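Local atomic coordinates of thermostable carboxypeptidase 1 (Pyrococcus furiosus, PDB entry 1KA2), a protein that releases amino acids one after another from the C-terminus of peptides, as a cobalt-dependent metallocarboxypeptidase of broad specificity that works as a homodimer. Residues Ser302-Glu306 with Asn307-Arg311; Ser430-Leu433 with Tyr434-Lys438; Trp32-Glu35 with Val36-Lys40. All coordinates share one frame; numbering follows the deposited sequence.

Along the chain interaction 3 comes first, at the C-terminal end of helix 8-36, followed by interaction 1 near the end of helix 295-309 and interaction 2 in the later part of helix 421-440. Interactions 1 and 2 have centres about 11 Å apart and touch: I308 CG2 of the first lies 3.7 Å from Y434 CD1 of the second, and S430 packs on R303. Interaction 3 stands apart, its centre about 28 Å from that of interaction 1 and about 37 Å from that of interaction 2. Interaction 1 adjoins the metal site, E306 bonding to the ligand H269, and interaction 2 packs against interaction 1 from helix 421-440, whereas 32-40 lies at the homodimer interface.

Interaction 1: Ser302-Glu306 with Asn307-Arg311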
ATOM      1  N   SER A 302       7.147  -1.705 -23.670  1.00 33.11           N
ATOM      2  CA  SER A 302       6.396  -2.912 -23.358  1.00 33.20           C
ATOM      3  C   SER A 302       6.275  -3.801 -24.597  1.00 33.20           C
ATOM      4  O   SER A 302       6.423  -5.016 -24.504  1.00 33.14           O
ATOM      5  CB  SER A 302       4.998  -2.558 -22.838  1.00 30.47           C
ATOM      6  OG  SER A 302       4.238  -1.857 -23.813  1.00 31.00           O
ATOM      7  N   ARG A 303       5.996  -3.195 -25.751  1.00 33.87           N
ATOM      8  CA  ARG A 303       5.851  -3.961 -26.991  1.00 34.84           C
ATOM      9  C   ARG A 303       7.203  -4.449 -27.490  1.00 34.70           C
ATOM     10  O   ARG A 303       7.292  -5.474 -28.160  1.00 36.17           O
ATOM     11  CB  ARG A 303       5.176  -3.123 -28.077  1.00 34.90           C
ATOM     12  CG  ARG A 303       3.737  -2.730 -27.756  1.00 35.36           C
ATOM     13  CD  ARG A 303       2.825  -3.956 -27.600  1.00 35.54           C
ATOM     14  NE  ARG A 303       1.419  -3.566 -27.665  1.00 35.82           N
ATOM     15  CZ  ARG A 303       0.391  -4.383 -27.470  1.00 34.92           C
ATOM     16  NH1 ARG A 303       0.595  -5.661 -27.184  1.00 37.70           N
ATOM     17  NH2 ARG A 303      -0.845  -3.920 -27.578  1.00 33.83           N
ATOM     18  N   PHE A 304       8.262  -3.716 -27.163  1.00 35.64           N
ATOM     19  CA  PHE A 304       9.590  -4.143 -27.573  1.00 33.18           C
ATOM     20  C   PHE A 304       9.863  -5.501 -26.935  1.00 33.73           C
ATOM     21  O   PHE A 304      10.202  -6.465 -27.625  1.00 32.64           O
ATOM     22  CB  PHE A 304      10.664  -3.151 -27.118  1.00 34.04           C
ATOM     23  CG  PHE A 304      12.049  -3.489 -27.628  1.00 34.31           C
ATOM     24  CD1 PHE A 304      12.448  -3.096 -28.903  1.00 31.85           C
ATOM     25  CD2 PHE A 304      12.930  -4.236 -26.852  1.00 32.87           C
ATOM     26  CE1 PHE A 304      13.706  -3.442 -29.400  1.00 31.94           C
ATOM     27  CE2 PHE A 304      14.196  -4.589 -27.341  1.00 32.75           C
ATOM     28  CZ  PHE A 304      14.581  -4.192 -28.614  1.00 31.88           C
ATOM     29  N   TRP A 305       9.704  -5.584 -25.614  1.00 32.48           N
ATOM     30  CA  TRP A 305       9.954  -6.840 -24.920  1.00 28.24           C
ATOM     31  C   TRP A 305       8.929  -7.919 -25.229  1.00 30.16           C
ATOM     32  O   TRP A 305       9.278  -9.098 -25.380  1.00 30.09           O
ATOM     33  CB  TRP A 305      10.033  -6.611 -23.405  1.00 27.41           C
ATOM     34  CG  TRP A 305      11.269  -5.872 -23.044  1.00 26.71           C
ATOM     35  CD1 TRP A 305      11.469  -4.532 -23.123  1.00 26.65           C
ATOM     36  CD2 TRP A 305      12.534  -6.446 -22.708  1.00 26.34           C
ATOM     37  NE1 TRP A 305      12.780  -4.233 -22.870  1.00 25.93           N
ATOM     38  CE2 TRP A 305      13.458  -5.392 -22.612  1.00 23.71           C
ATOM     39  CE3 TRP A 305      12.980  -7.758 -22.489  1.00 27.94           C
ATOM     40  CZ2 TRP A 305      14.806  -5.601 -22.308  1.00 21.95           C
ATOM     41  CZ3 TRP A 305      14.330  -7.965 -22.186  1.00 27.80           C
ATOM     42  CH2 TRP A 305      15.219  -6.888 -22.101  1.00 23.99           C
ATOM     43  N   GLU A 306       7.667  -7.529 -25.331  1.00 29.24           N
ATOM     44  CA  GLU A 306       6.619  -8.509 -25.606  1.00 32.03           C
ATOM     45  C   GLU A 306       6.668  -9.140 -27.000  1.00 34.47           C
ATOM     46  O   GLU A 306       6.742 -10.363 -27.128  1.00 36.48           O
ATOM     47  CB  GLU A 306       5.236  -7.881 -25.417  1.00 29.33           C
ATOM     48  CG  GLU A 306       4.104  -8.862 -25.681  1.00 28.72           C
ATOM     49  CD  GLU A 306       2.788  -8.165 -25.905  1.00 31.28           C
ATOM     50  OE1 GLU A 306       2.789  -6.912 -25.900  1.00 28.15           O
ATOM     51  OE2 GLU A 306       1.762  -8.861 -26.091  1.00 30.01           O
ATOM     52  N   ASN A 307       6.617  -8.305 -28.037  1.00 36.34           N
ATOM     53  CA  ASN A 307       6.590  -8.795 -29.421  1.00 37.72           C
ATOM     54  C   ASN A 307       7.940  -8.943 -30.123  1.00 37.23           C
ATOM     55  O   ASN A 307       8.197  -9.959 -30.764  1.00 37.50           O
ATOM     56  CB  ASN A 307       5.676  -7.897 -30.263  1.00 38.91           C
ATOM     57  CG  ASN A 307       4.271  -7.787 -29.684  1.00 38.36           C
ATOM     58  OD1 ASN A 307       3.707  -8.771 -29.198  1.00 38.70           O
ATOM     59  ND2 ASN A 307       3.698  -6.594 -29.746  1.00 35.45           N
ATOM     60  N   ILE A 308       8.792  -7.933 -30.015  1.00 35.14           N
ATOM     61  CA  ILE A 308      10.102  -8.001 -30.648  1.00 35.81           C
ATOM     62  C   ILE A 308      10.916  -9.180 -30.119  1.00 36.77           C
ATOM     63  O   ILE A 308      11.538  -9.906 -30.886  1.00 37.77           O
ATOM     64  CB  ILE A 308      10.897  -6.700 -30.409  1.00 36.58           C
ATOM     65  CG1 ILE A 308      10.081  -5.496 -30.906  1.00 38.24           C
ATOM     66  CG2 ILE A 308      12.248  -6.769 -31.115  1.00 34.98           C
ATOM     67  CD1 ILE A 308       9.755  -5.525 -32.402  1.00 35.01           C
ATOM     68  N   ILE A 309      10.895  -9.363 -28.800  1.00 38.35           N
ATOM     69  CA  ILE A 309      11.638 -10.429 -28.124  1.00 37.08           C
ATOM     70  C   ILE A 309      10.791 -11.629 -27.722  1.00 37.56           C
ATOM     71  O   ILE A 309      11.127 -12.775 -28.040  1.00 36.88           O
ATOM     72  CB  ILE A 309      12.331  -9.891 -26.852  1.00 35.55           C
ATOM     73  CG1 ILE A 309      13.353  -8.834 -27.249  1.00 35.19           C
ATOM     74  CG2 ILE A 309      12.981 -11.027 -26.076  1.00 35.42           C
ATOM     75  CD1 ILE A 309      14.212  -8.307 -26.108  1.00 35.20           C
ATOM     76  N   GLY A 310       9.699 -11.363 -27.013  1.00 38.13           N
ATOM     77  CA  GLY A 310       8.835 -12.431 -26.541  1.00 36.76           C
ATOM     78  C   GLY A 310       8.208 -13.361 -27.564  1.00 37.28           C
ATOM     79  O   GLY A 310       7.920 -14.507 -27.240  1.00 36.53           O
ATOM     80  N   ARG A 311       7.989 -12.897 -28.789  1.00 37.07           N
ATOM     81  CA  ARG A 311       7.388 -13.759 -29.804  1.00 38.47           C
ATOM     82  C   ARG A 311       8.429 -14.229 -30.821  1.00 40.04           C
ATOM     83  O   ARG A 311       8.091 -14.866 -31.821  1.00 39.32           O
ATOM     84  CB  ARG A 311       6.234 -13.040 -30.525  1.00 38.95           C
ATOM     85  CG  ARG A 311       5.012 -12.791 -29.661  1.00 41.92           C
ATOM     86  CD  ARG A 311       3.909 -12.149 -30.480  1.00 41.81           C
ATOM     87  NE  ARG A 311       2.922 -11.506 -29.620  1.00 42.10           N
ATOM     88  CZ  ARG A 311       1.907 -12.114 -29.024  1.00 43.17           C
ATOM     89  NH1 ARG A 311       1.706 -13.405 -29.185  1.00 41.80           N
ATOM     90  NH2 ARG A 311       1.093 -11.419 -28.247  1.00 44.11           N
TER
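With chi1 at -180°, E306 throws CG opposite its amide nitrogen and runs straight on to the carboxylate, whereas R303 and N307 both turn CG anti to the carbonyl carbon; these torsions set the three polar chains side by side on one flank of the helix. R303 NH1 meets the syn side of E306 OE1 at 2.8 Å, forming a salt bridge. E306 OE2 faces R311 NH2 at 3.4 Å in a weak salt bridge, which extends the charge network across 303-311. R311 is fixed further by NE, whose bond to N307 OD1 is 2.9 Å long, nearly straight at 164° and in the guanidinium plane; its NH1 is held by the carbonyl of F342. N307 lies between the two arginines, bonded through OD1 to R311 and merely packed by ND2 against R303 CD (3.5 Å). On the apolar flank, I309 CD1 sits over one face of the W305 indole, 4.1 Å from the centroid of the six-membered ring, a CH-pi contact, and also touches F304 CE2. The backbone widens here into pi-type turns: G310 N bonds to W305 O at 2.8 Å, five residues back. E306 OE1 also accepts from H269 ND1, making E306 a second-shell partner of a metal ligand, consistent with a role in orienting that imidazole. Helix 261-278, which carries H269 and H273, packs against S302, W305 and R311; helix 421-440 meets R303 and I308, helix 444-450 packs on F304 and I309, and helix 454-465 on F304 and W305.

Interaction 2: Ser430-Leu433 with Tyr434-Lys438; sequences SAQL and YYHIK
H436 reaches back one helical turn to Q432, and its side chain can be followed outward atom by atom. H436 CB lies 3.7 Å from L433 O; with CG anti to the carbonyl carbon (chi1 -79°), the imidazole swings toward the preceding turn. H436 CD2 then presents the ring edge to Q432 O at 3.1 Å, close to the ring plane, and also lies 4.0 Å from Q432 CG. At the tip, NE2 bonds to E483, whose carboxylate also accepts from Q432 NE2, so the two side chains, running side by side with amide and ring planes 40° apart, converge on one acceptor. The main-chain bonds follow the i to i+4 pattern of an alpha-helix: H436 N bonds to Q432 O at 3.2 Å, and I437 N to L433 O at 3.0 Å. Just before H436 in the chain, Y434 CD2 lies over the centre of the Y435 ring, 3.6 Å above its plane, while Y434 OH reaches E445. Around helix 421-440, helix 488-498 packs on A431 and Y435, helix 295-309 on S430 and Y434, helix 454-465 on H436 and I437, and helix 473-481 on L433.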
ATOM      1  N   SER A 430       8.098   0.108 -31.512  1.00 36.63           N
ATOM      2  CA  SER A 430       8.849  -1.076 -31.068  1.00 38.43           C
ATOM      3  C   SER A 430       9.620  -1.693 -32.231  1.00 39.73           C
ATOM      4  O   SER A 430      10.709  -2.263 -32.051  1.00 39.04           O
ATOM      5  CB  SER A 430       7.936  -2.147 -30.434  1.00 36.42           C
ATOM      6  OG  SER A 430       7.137  -2.823 -31.395  1.00 37.03           O
ATOM      7  N   ALA A 431       9.041  -1.563 -33.423  1.00 40.35           N
ATOM      8  CA  ALA A 431       9.650  -2.079 -34.646  1.00 41.24           C
ATOM      9  C   ALA A 431      10.856  -1.215 -35.002  1.00 40.90           C
ATOM     10  O   ALA A 431      11.955  -1.720 -35.198  1.00 41.38           O
ATOM     11  CB  ALA A 431       8.638  -2.056 -35.784  1.00 40.67           C
ATOM     12  N   GLN A 432      10.638   0.094 -35.059  1.00 40.94           N
ATOM     13  CA  GLN A 432      11.692   1.045 -35.394  1.00 42.40           C
ATOM     14  C   GLN A 432      12.901   0.873 -34.472  1.00 41.51           C
ATOM     15  O   GLN A 432      14.039   0.807 -34.928  1.00 41.74           O
ATOM     16  CB  GLN A 432      11.139   2.474 -35.293  1.00 41.43           C
ATOM     17  CG  GLN A 432      11.887   3.515 -36.131  1.00 41.90           C
ATOM     18  CD  GLN A 432      11.166   4.859 -36.186  1.00 41.17           C
ATOM     19  OE1 GLN A 432       9.943   4.927 -36.037  1.00 40.63           O
ATOM     20  NE2 GLN A 432      11.919   5.931 -36.421  1.00 41.12           N
ATOM     21  N   LEU A 433      12.644   0.804 -33.171  1.00 40.40           N
ATOM     22  CA  LEU A 433      13.711   0.633 -32.202  1.00 39.38           C
ATOM     23  C   LEU A 433      14.479  -0.649 -32.438  1.00 40.09           C
ATOM     24  O   LEU A 433      15.686  -0.701 -32.217  1.00 39.96           O
ATOM     25  CB  LEU A 433      13.145   0.643 -30.774  1.00 36.96           C
ATOM     26  CG  LEU A 433      12.625   2.008 -30.318  1.00 36.36           C
ATOM     27  CD1 LEU A 433      12.090   1.954 -28.881  1.00 33.26           C
ATOM     28  CD2 LEU A 433      13.770   3.012 -30.449  1.00 35.94           C
ATOM     29  N   TYR A 434      13.775  -1.691 -32.869  1.00 41.29           N
ATOM     30  CA  TYR A 434      14.409  -2.982 -33.124  1.00 42.05           C
ATOM     31  C   TYR A 434      15.517  -2.882 -34.165  1.00 43.23           C
ATOM     32  O   TYR A 434      16.603  -3.434 -33.976  1.00 43.18           O
ATOM     33  CB  TYR A 434      13.381  -4.020 -33.595  1.00 40.97           C
ATOM     34  CG  TYR A 434      14.016  -5.220 -34.269  1.00 41.83           C
ATOM     35  CD1 TYR A 434      14.876  -6.074 -33.564  1.00 42.09           C
ATOM     36  CD2 TYR A 434      13.804  -5.473 -35.629  1.00 40.88           C
ATOM     37  CE1 TYR A 434      15.513  -7.153 -34.201  1.00 40.95           C
ATOM     38  CE2 TYR A 434      14.431  -6.540 -36.273  1.00 41.71           C
ATOM     39  CZ  TYR A 434      15.282  -7.376 -35.556  1.00 42.79           C
ATOM     40  OH  TYR A 434      15.883  -8.434 -36.198  1.00 43.00           O
ATOM     41  N   TYR A 435      15.238  -2.185 -35.264  1.00 44.02           N
ATOM     42  CA  TYR A 435      16.223  -2.034 -36.334  1.00 44.70           C
ATOM     43  C   TYR A 435      17.384  -1.137 -35.939  1.00 45.99           C
ATOM     44  O   TYR A 435      18.502  -1.332 -36.402  1.00 46.34           O
ATOM     45  CB  TYR A 435      15.548  -1.523 -37.612  1.00 42.69           C
ATOM     46  CG  TYR A 435      14.685  -2.591 -38.255  1.00 42.47           C
ATOM     47  CD1 TYR A 435      13.305  -2.435 -38.366  1.00 41.37           C
ATOM     48  CD2 TYR A 435      15.245  -3.795 -38.680  1.00 42.94           C
ATOM     49  CE1 TYR A 435      12.499  -3.456 -38.877  1.00 42.33           C
ATOM     50  CE2 TYR A 435      14.448  -4.825 -39.191  1.00 44.49           C
ATOM     51  CZ  TYR A 435      13.076  -4.651 -39.281  1.00 43.71           C
ATOM     52  OH  TYR A 435      12.286  -5.689 -39.731  1.00 44.22           O
ATOM     53  N   HIS A 436      17.126  -0.163 -35.076  1.00 46.51           N
ATOM     54  CA  HIS A 436      18.189   0.716 -34.628  1.00 47.69           C
ATOM     55  C   HIS A 436      19.126  -0.017 -33.671  1.00 48.72           C
ATOM     56  O   HIS A 436      20.335   0.236 -33.659  1.00 48.71           O
ATOM     57  CB  HIS A 436      17.596   1.954 -33.966  1.00 48.43           C
ATOM     58  CG  HIS A 436      17.101   2.969 -34.947  1.00 49.95           C
ATOM     59  ND1 HIS A 436      17.946   3.836 -35.608  1.00 48.02           N
ATOM     60  CD2 HIS A 436      15.859   3.217 -35.426  1.00 49.85           C
ATOM     61  CE1 HIS A 436      17.246   4.570 -36.452  1.00 48.72           C
ATOM     62  NE2 HIS A 436      15.977   4.215 -36.363  1.00 48.22           N
ATOM     63  N   ILE A 437      18.581  -0.933 -32.877  1.00 48.25           N
ATOM     64  CA  ILE A 437      19.422  -1.683 -31.953  1.00 48.19           C
ATOM     65  C   ILE A 437      20.092  -2.810 -32.732  1.00 49.00           C
ATOM     66  O   ILE A 437      21.219  -3.203 -32.431  1.00 49.75           O
ATOM     67  CB  ILE A 437      18.611  -2.272 -30.755  1.00 45.53           C
ATOM     68  CG1 ILE A 437      19.574  -2.908 -29.747  1.00 43.26           C
ATOM     69  CG2 ILE A 437      17.614  -3.306 -31.239  1.00 44.95           C
ATOM     70  CD1 ILE A 437      18.916  -3.403 -28.491  1.00 43.01           C
ATOM     71  N   LYS A 438      19.390  -3.311 -33.746  1.00 49.09           N
ATOM     72  CA  LYS A 438      19.896  -4.388 -34.589  1.00 50.11           C
ATOM     73  C   LYS A 438      21.178  -3.917 -35.275  1.00 51.13           C
ATOM     74  O   LYS A 438      21.986  -4.728 -35.732  1.00 51.58           O
ATOM     75  CB  LYS A 438      18.838  -4.764 -35.632  1.00 48.13           C
ATOM     76  CG  LYS A 438      19.163  -5.988 -36.438  1.00 50.52           C
ATOM     77  CD  LYS A 438      19.274  -7.224 -35.568  1.00 51.54           C
ATOM     78  CE  LYS A 438      19.574  -8.440 -36.422  1.00 51.78           C
ATOM     79  NZ  LYS A 438      19.760  -9.674 -35.611  1.00 55.39           N
TER

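Interaction 3: Trp32-Glu35 with Val36-Lys40; sequences WDLE and VNMPK
W32 O accepts from V36 N at 2.9 Å and D33 O from N37 N in the final i to i+4 bonds, and D33 O also takes M38 N as N37 leaves helical phi/psi. This is the C-terminal end of helix 8-36, where the chain turns off toward helix 43-61; the bond from M38 N to D33 O, 3.0 Å and almost straight at 176°, spans five residues instead of four. On the side-chain level, V36 CG2 covers one face of the W32 indole, 4.1 Å from the centroid of the five-membered ring, a CH-pi contact. The valine reaches the ring with CG2 because that branch stands anti to the carbonyl carbon. N37 comes to the other part of the same indole: N37 ND2 is 3.3 Å from W32 CZ3, the amide plane steep to the ring at 78°, and also makes a weak bond to D33 OD2. That carboxylate has stronger partners, since OD2 pairs with R250 of the second subunit and OD1 with R46 of its own chain. N37 also packs on N37 of the second subunit, and its carbonyl O accepts from R232 NH1 of that subunit, so this helix end forms part of the dimer interface. On the flank facing helix 43-61, L34 and M38 run alongside each other, and the bend at M38 chi3 (69°) brings its CE methyl within 3.4 Å of L34 CD1, a tight carbon-carbon contact.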
ATOM      1  N   TRP A  32      -2.285   0.487  -6.405  1.00 22.57           N
ATOM      2  CA  TRP A  32      -1.703  -0.843  -6.487  1.00 23.43           C
ATOM      3  C   TRP A  32      -2.341  -1.754  -5.446  1.00 23.73           C
ATOM      4  O   TRP A  32      -2.783  -2.865  -5.751  1.00 24.95           O
ATOM      5  CB  TRP A  32      -0.183  -0.773  -6.240  1.00 23.59           C
ATOM      6  CG  TRP A  32       0.508  -2.109  -6.223  1.00 24.21           C
ATOM      7  CD1 TRP A  32       0.920  -2.834  -7.301  1.00 22.57           C
ATOM      8  CD2 TRP A  32       0.843  -2.887  -5.063  1.00 26.40           C
ATOM      9  NE1 TRP A  32       1.488  -4.017  -6.888  1.00 26.31           N
ATOM     10  CE2 TRP A  32       1.454  -4.072  -5.517  1.00 25.55           C
ATOM     11  CE3 TRP A  32       0.682  -2.691  -3.679  1.00 28.54           C
ATOM     12  CZ2 TRP A  32       1.909  -5.070  -4.639  1.00 29.76           C
ATOM     13  CZ3 TRP A  32       1.133  -3.682  -2.802  1.00 29.89           C
ATOM     14  CH2 TRP A  32       1.741  -4.857  -3.285  1.00 29.85           C
ATOM     15  N   ASP A  33      -2.389  -1.281  -4.205  1.00 26.27           N
ATOM     16  CA  ASP A  33      -2.942  -2.090  -3.125  1.00 25.30           C
ATOM     17  C   ASP A  33      -4.414  -2.397  -3.373  1.00 25.49           C
ATOM     18  O   ASP A  33      -4.882  -3.507  -3.110  1.00 26.03           O
ATOM     19  CB  ASP A  33      -2.755  -1.381  -1.772  1.00 28.06           C
ATOM     20  CG  ASP A  33      -3.445  -2.108  -0.644  1.00 27.71           C
ATOM     21  OD1 ASP A  33      -4.582  -1.727  -0.290  1.00 29.84           O
ATOM     22  OD2 ASP A  33      -2.856  -3.083  -0.141  1.00 30.74           O
ATOM     23  N   LEU A  34      -5.144  -1.414  -3.888  1.00 26.50           N
ATOM     24  CA  LEU A  34      -6.550  -1.633  -4.185  1.00 28.28           C
ATOM     25  C   LEU A  34      -6.698  -2.853  -5.102  1.00 29.38           C
ATOM     26  O   LEU A  34      -7.542  -3.712  -4.849  1.00 28.54           O
ATOM     27  CB  LEU A  34      -7.153  -0.370  -4.815  1.00 28.40           C
ATOM     28  CG  LEU A  34      -8.398  -0.394  -5.719  1.00 32.47           C
ATOM     29  CD1 LEU A  34      -9.331  -1.524  -5.398  1.00 29.83           C
ATOM     30  CD2 LEU A  34      -9.103   0.944  -5.575  1.00 30.98           C
ATOM     31  N   GLU A  35      -5.859  -2.943  -6.137  1.00 31.11           N
ATOM     32  CA  GLU A  35      -5.901  -4.054  -7.096  1.00 30.96           C
ATOM     33  C   GLU A  35      -5.349  -5.383  -6.588  1.00 31.20           C
ATOM     34  O   GLU A  35      -5.879  -6.442  -6.907  1.00 29.74           O
ATOM     35  CB  GLU A  35      -5.104  -3.722  -8.370  1.00 30.22           C
ATOM     36  CG  GLU A  35      -5.658  -2.629  -9.281  1.00 32.36           C
ATOM     37  CD  GLU A  35      -7.061  -2.915  -9.783  1.00 32.41           C
ATOM     38  OE1 GLU A  35      -7.369  -4.068 -10.170  1.00 32.40           O
ATOM     39  OE2 GLU A  35      -7.855  -1.967  -9.803  1.00 32.81           O
ATOM     40  N   VAL A  36      -4.277  -5.323  -5.806  1.00 30.65           N
ATOM     41  CA  VAL A  36      -3.619  -6.533  -5.339  1.00 28.26           C
ATOM     42  C   VAL A  36      -3.927  -7.094  -3.949  1.00 28.05           C
ATOM     43  O   VAL A  36      -3.959  -8.310  -3.777  1.00 26.81           O
ATOM     44  CB  VAL A  36      -2.074  -6.361  -5.459  1.00 29.33           C
ATOM     45  CG1 VAL A  36      -1.344  -7.609  -4.939  1.00 27.46           C
ATOM     46  CG2 VAL A  36      -1.699  -6.094  -6.916  1.00 27.81           C
ATOM     47  N   ASN A  37      -4.166  -6.241  -2.959  1.00 30.62           N
ATOM     48  CA  ASN A  37      -4.395  -6.756  -1.608  1.00 29.96           C
ATOM     49  C   ASN A  37      -5.700  -6.456  -0.888  1.00 30.24           C
ATOM     50  O   ASN A  37      -6.208  -7.302  -0.152  1.00 34.56           O
ATOM     51  CB  ASN A  37      -3.258  -6.291  -0.697  1.00 28.21           C
ATOM     52  CG  ASN A  37      -1.895  -6.627  -1.252  1.00 26.40           C
ATOM     53  OD1 ASN A  37      -1.644  -7.756  -1.634  1.00 28.93           O
ATOM     54  ND2 ASN A  37      -1.002  -5.645  -1.287  1.00 29.40           N
ATOM     55  N   MET A  38      -6.214  -5.249  -1.086  1.00 30.91           N
ATOM     56  CA  MET A  38      -7.415  -4.757  -0.415  1.00 28.82           C
ATOM     57  C   MET A  38      -8.615  -5.677  -0.254  1.00 30.12           C
ATOM     58  O   MET A  38      -9.103  -6.265  -1.217  1.00 25.80           O
ATOM     59  CB  MET A  38      -7.889  -3.454  -1.084  1.00 28.40           C
ATOM     60  CG  MET A  38      -8.913  -2.674  -0.268  1.00 25.06           C
ATOM     61  SD  MET A  38      -9.675  -1.300  -1.141  1.00 32.20           S
ATOM     62  CE  MET A  38     -10.662  -2.204  -2.366  1.00 30.83           C
ATOM     63  N   PRO A  39      -9.090  -5.844   0.991  1.00 31.31           N
ATOM     64  CA  PRO A  39     -10.264  -6.710   1.188  1.00 31.53           C
ATOM     65  C   PRO A  39     -11.361  -5.999   0.429  1.00 30.30           C
ATOM     66  O   PRO A  39     -11.424  -4.773   0.456  1.00 27.68           O
ATOM     67  CB  PRO A  39     -10.530  -6.671   2.695  1.00 31.42           C
ATOM     68  CG  PRO A  39      -9.335  -6.018   3.307  1.00 30.80           C
ATOM     69  CD  PRO A  39      -8.367  -5.593   2.247  1.00 31.67           C
ATOM     70  N   LYS A  40     -12.248  -6.745  -0.214  1.00 33.41           N
ATOM     71  CA  LYS A  40     -13.282  -6.131  -1.047  1.00 36.19           C
ATOM     72  C   LYS A  40     -14.068  -4.965  -0.491  1.00 34.93           C
ATOM     73  O   LYS A  40     -14.255  -3.961  -1.163  1.00 34.12           O
ATOM     74  CB  LYS A  40     -14.253  -7.198  -1.550  1.00 40.86           C
ATOM     75  CG  LYS A  40     -13.613  -8.363  -2.318  1.00 48.27           C
ATOM     76  CD  LYS A  40     -13.152  -8.016  -3.759  1.00 54.74           C
ATOM     77  CE  LYS A  40     -12.576  -9.246  -4.508  1.00 57.40           C
ATOM     78  NZ  LYS A  40     -12.138  -8.867  -5.894  1.00 61.84           N
TER